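Local coordinates for protein lectin (Pleurotus ostreatus, PDB 6T0Q) that binds galactose and N-acetylgalactosamine as a calcium-containing fungal lectin, with domains that probably resemble carbohydrate-binding modules, at residues V87-G92 / L101-Q106. Sequence-based numbering, arbitrary orientation.
Sequences VRIGTG and LFVALQ. With NAG (2-acetamido-2-deoxy-beta-D-glucopyranose), chain C; NAG (2-acetamido-2-deoxy-beta-D-glucopyranose), chain B.
Strands 87-92 and 101-104 run antiparallel at 176°, axes 7.5 Å apart, with no hydrogen bond between them, as edge strands of two sheets side by side at one edge of a beta-sandwich. Ile-89 makes most of the apolar contact. Its chi1 of -58° sets CG1 anti to the carbonyl carbon and leaves CG2 anti to the backbone N; CG2 reaches the Phe-102 carbonyl O at 4.0 Å, while CG1 and CD1 meet CG2 of Val-103 (CD1 at 4.0 Å), the side chains crossing at about a right angle. Leu-101 lays CD2 against CA of Gly-90 at 4.1 Å. A classic beta bulge, Ile-89 and Gly-90 both opposing Phe-82, interrupts the regular pairing with strand 79-84. Two N-acetylglucosamines, joined from O4 (chain C) to C1 (chain B), lie along the seam. In the chain C sugar, O3 donates to the Ile-89 carbonyl O at 2.7 Å and O7 accepts from the Phe-102 N-H at 3.1 Å (167° at the hydrogen), with methyl C8 in plane at the Phe-102 ring edge. The chain B sugar takes the Thr-91 N-H on O7 at 2.9 Å. Apolar side chains close the gap between the sheets, while backbone polar groups of both edges hold the glycan.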
loop_
_atom_site.group_PDB
_atom_site.type_symbol
_atom_site.label_atom_id
_atom_site.label_comp_id
_atom_site.label_asym_id
_atom_site.label_seq_id
_atom_site.Cartn_x
_atom_site.Cartn_y
_atom_site.Cartn_z
ATOM N N VAL A 87 3.676 -5.890 -25.182
ATOM C CA VAL A 87 4.542 -6.229 -24.057
ATOM C C VAL A 87 4.941 -7.691 -24.169
ATOM O O VAL A 87 4.073 -8.564 -24.304
ATOM C CB VAL A 87 3.836 -5.956 -22.717
ATOM C CG1 VAL A 87 4.732 -6.355 -21.541
ATOM C CG2 VAL A 87 3.418 -4.483 -22.619
ATOM N N ARG A 88 6.244 -7.970 -24.108
ATOM C CA ARG A 88 6.699 -9.359 -24.113
ATOM C C ARG A 88 6.323 -10.029 -22.795
ATOM O O ARG A 88 6.716 -9.561 -21.724
ATOM C CB ARG A 88 8.207 -9.450 -24.330
ATOM C CG ARG A 88 8.706 -10.899 -24.369
ATOM C CD ARG A 88 10.231 -10.970 -24.435
ATOM N NE ARG A 88 10.828 -10.359 -23.252
ATOM C CZ ARG A 88 12.074 -9.895 -23.194
ATOM N NH1 ARG A 88 12.868 -9.979 -24.255
ATOM N NH2 ARG A 88 12.525 -9.343 -22.073
ATOM N N ILE A 89 5.584 -11.136 -22.880
ATOM C CA ILE A 89 5.096 -11.843 -21.701
ATOM C C ILE A 89 5.852 -13.142 -21.448
ATOM O O ILE A 89 5.900 -13.598 -20.293
ATOM C CB ILE A 89 3.578 -12.114 -21.817
ATOM C CG1 ILE A 89 2.839 -10.789 -21.986
ATOM C CG2 ILE A 89 3.036 -12.800 -20.585
ATOM C CD1 ILE A 89 3.284 -9.749 -21.002
ATOM N N GLY A 90 6.440 -13.752 -22.467
ATOM C CA GLY A 90 7.224 -14.947 -22.234
ATOM C C GLY A 90 7.887 -15.429 -23.504
ATOM O O GLY A 90 7.482 -15.084 -24.621
ATOM N N THR A 91 8.923 -16.233 -23.310
ATOM C CA THR A 91 9.601 -16.930 -24.386
ATOM C C THR A 91 9.673 -18.397 -23.999
ATOM O O THR A 91 9.800 -18.734 -22.820
ATOM C CB THR A 91 11.015 -16.372 -24.643
ATOM O OG1 THR A 91 11.861 -16.749 -23.559
ATOM C CG2 THR A 91 10.986 -14.859 -24.712
ATOM N N GLY A 92 9.556 -19.270 -24.992
ATOM C CA GLY A 92 9.549 -20.690 -24.714
ATOM C C GLY A 92 9.871 -21.478 -25.965
ATOM O O GLY A 92 10.236 -20.919 -26.999
ATOM N N LEU A 101 1.252 -19.035 -19.354
ATOM C CA LEU A 101 1.508 -17.608 -19.185
ATOM C C LEU A 101 0.235 -16.941 -18.677
ATOM O O LEU A 101 -0.871 -17.361 -19.023
ATOM C CB LEU A 101 1.955 -16.958 -20.508
ATOM C CG LEU A 101 3.210 -17.514 -21.207
ATOM C CD1 LEU A 101 3.371 -16.868 -22.575
ATOM C CD2 LEU A 101 4.476 -17.265 -20.363
ATOM N N PHE A 102 0.390 -15.887 -17.863
ATOM C CA PHE A 102 -0.742 -15.146 -17.304
ATOM C C PHE A 102 -0.541 -13.659 -17.561
ATOM O O PHE A 102 0.588 -13.167 -17.473
ATOM C CB PHE A 102 -0.884 -15.385 -15.786
ATOM C CG PHE A 102 -1.000 -16.839 -15.402
ATOM C CD1 PHE A 102 0.132 -17.597 -15.166
ATOM C CD2 PHE A 102 -2.245 -17.437 -15.274
ATOM C CE1 PHE A 102 0.033 -18.941 -14.815
ATOM C CE2 PHE A 102 -2.359 -18.783 -14.917
ATOM C CZ PHE A 102 -1.221 -19.533 -14.689
ATOM N N VAL A 103 -1.621 -12.934 -17.867
ATOM C CA VAL A 103 -1.477 -11.531 -18.266
ATOM C C VAL A 103 -2.783 -10.786 -18.000
ATOM O O VAL A 103 -3.879 -11.336 -18.161
ATOM C CB VAL A 103 -1.043 -11.417 -19.750
ATOM C CG1 VAL A 103 -2.179 -11.839 -20.686
ATOM C CG2 VAL A 103 -0.568 -9.990 -20.074
ATOM N N ALA A 104 -2.650 -9.525 -17.583
ATOM C CA ALA A 104 -3.772 -8.591 -17.535
ATOM C C ALA A 104 -4.131 -8.108 -18.939
ATOM O O ALA A 104 -3.287 -8.056 -19.836
ATOM C CB ALA A 104 -3.434 -7.383 -16.654
ATOM N N LEU A 105 -5.394 -7.728 -19.123
ATOM C CA LEU A 105 -5.901 -7.393 -20.449
ATOM C C LEU A 105 -6.516 -6.001 -20.456
ATOM O O LEU A 105 -6.926 -5.474 -19.419
ATOM C CB LEU A 105 -6.952 -8.410 -20.916
ATOM C CG LEU A 105 -6.424 -9.831 -21.121
ATOM C CD1 LEU A 105 -7.568 -10.730 -21.589
ATOM C CD2 LEU A 105 -5.277 -9.825 -22.133
ATOM N N GLN A 106 -6.583 -5.421 -21.654
ATOM C CA GLN A 106 -7.393 -4.236 -21.878
ATOM C C GLN A 106 -8.872 -4.619 -21.911
ATOM O O GLN A 106 -9.221 -5.750 -22.259
ATOM C CB GLN A 106 -6.995 -3.556 -23.189
ATOM C CG GLN A 106 -5.591 -2.959 -23.157
ATOM C CD GLN A 106 -5.049 -2.658 -24.539
ATOM O OE1 GLN A 106 -5.697 -2.936 -25.556
ATOM N NE2 GLN A 106 -3.856 -2.097 -24.586
HETATM C C1 NAG C . 6.046 -12.830 -15.894
HETATM C C2 NAG C . 5.873 -13.956 -16.924
HETATM C C3 NAG C . 7.246 -14.416 -17.467
HETATM C C4 NAG C . 8.133 -13.243 -17.879
HETATM C C5 NAG C . 8.177 -12.191 -16.774
HETATM C C6 NAG C . 8.913 -10.930 -17.182
HETATM C C7 NAG C . 3.972 -15.533 -16.713
HETATM C C8 NAG C . 3.460 -16.744 -15.993
HETATM N N2 NAG C . 5.178 -15.089 -16.328
HETATM O O3 NAG C . 7.062 -15.274 -18.588
HETATM O O4 NAG C . 9.385 -13.604 -18.330
HETATM O O5 NAG C . 6.839 -11.794 -16.448
HETATM O O6 NAG C . 8.299 -10.307 -18.303
HETATM O O7 NAG C . 3.330 -14.990 -17.589
HETATM C C1 NAG B . 10.485 -14.000 -17.573
HETATM C C2 NAG B . 11.282 -15.117 -18.266
HETATM C C3 NAG B . 12.504 -15.497 -17.419
HETATM C C4 NAG B . 13.334 -14.267 -17.073
HETATM C C5 NAG B . 12.453 -13.216 -16.409
HETATM C C6 NAG B . 13.199 -11.938 -16.095
HETATM C C7 NAG B . 9.860 -16.576 -19.672
HETATM C C8 NAG B . 9.040 -17.829 -19.700
HETATM N N2 NAG B . 10.446 -16.286 -18.500
HETATM O O3 NAG B . 13.305 -16.436 -18.126
HETATM O O4 NAG B . 14.400 -14.600 -16.188
HETATM O O5 NAG B . 11.364 -12.877 -17.285
HETATM O O6 NAG B . 12.708 -10.832 -16.841
HETATM O O7 NAG B . 9.984 -15.862 -20.664
#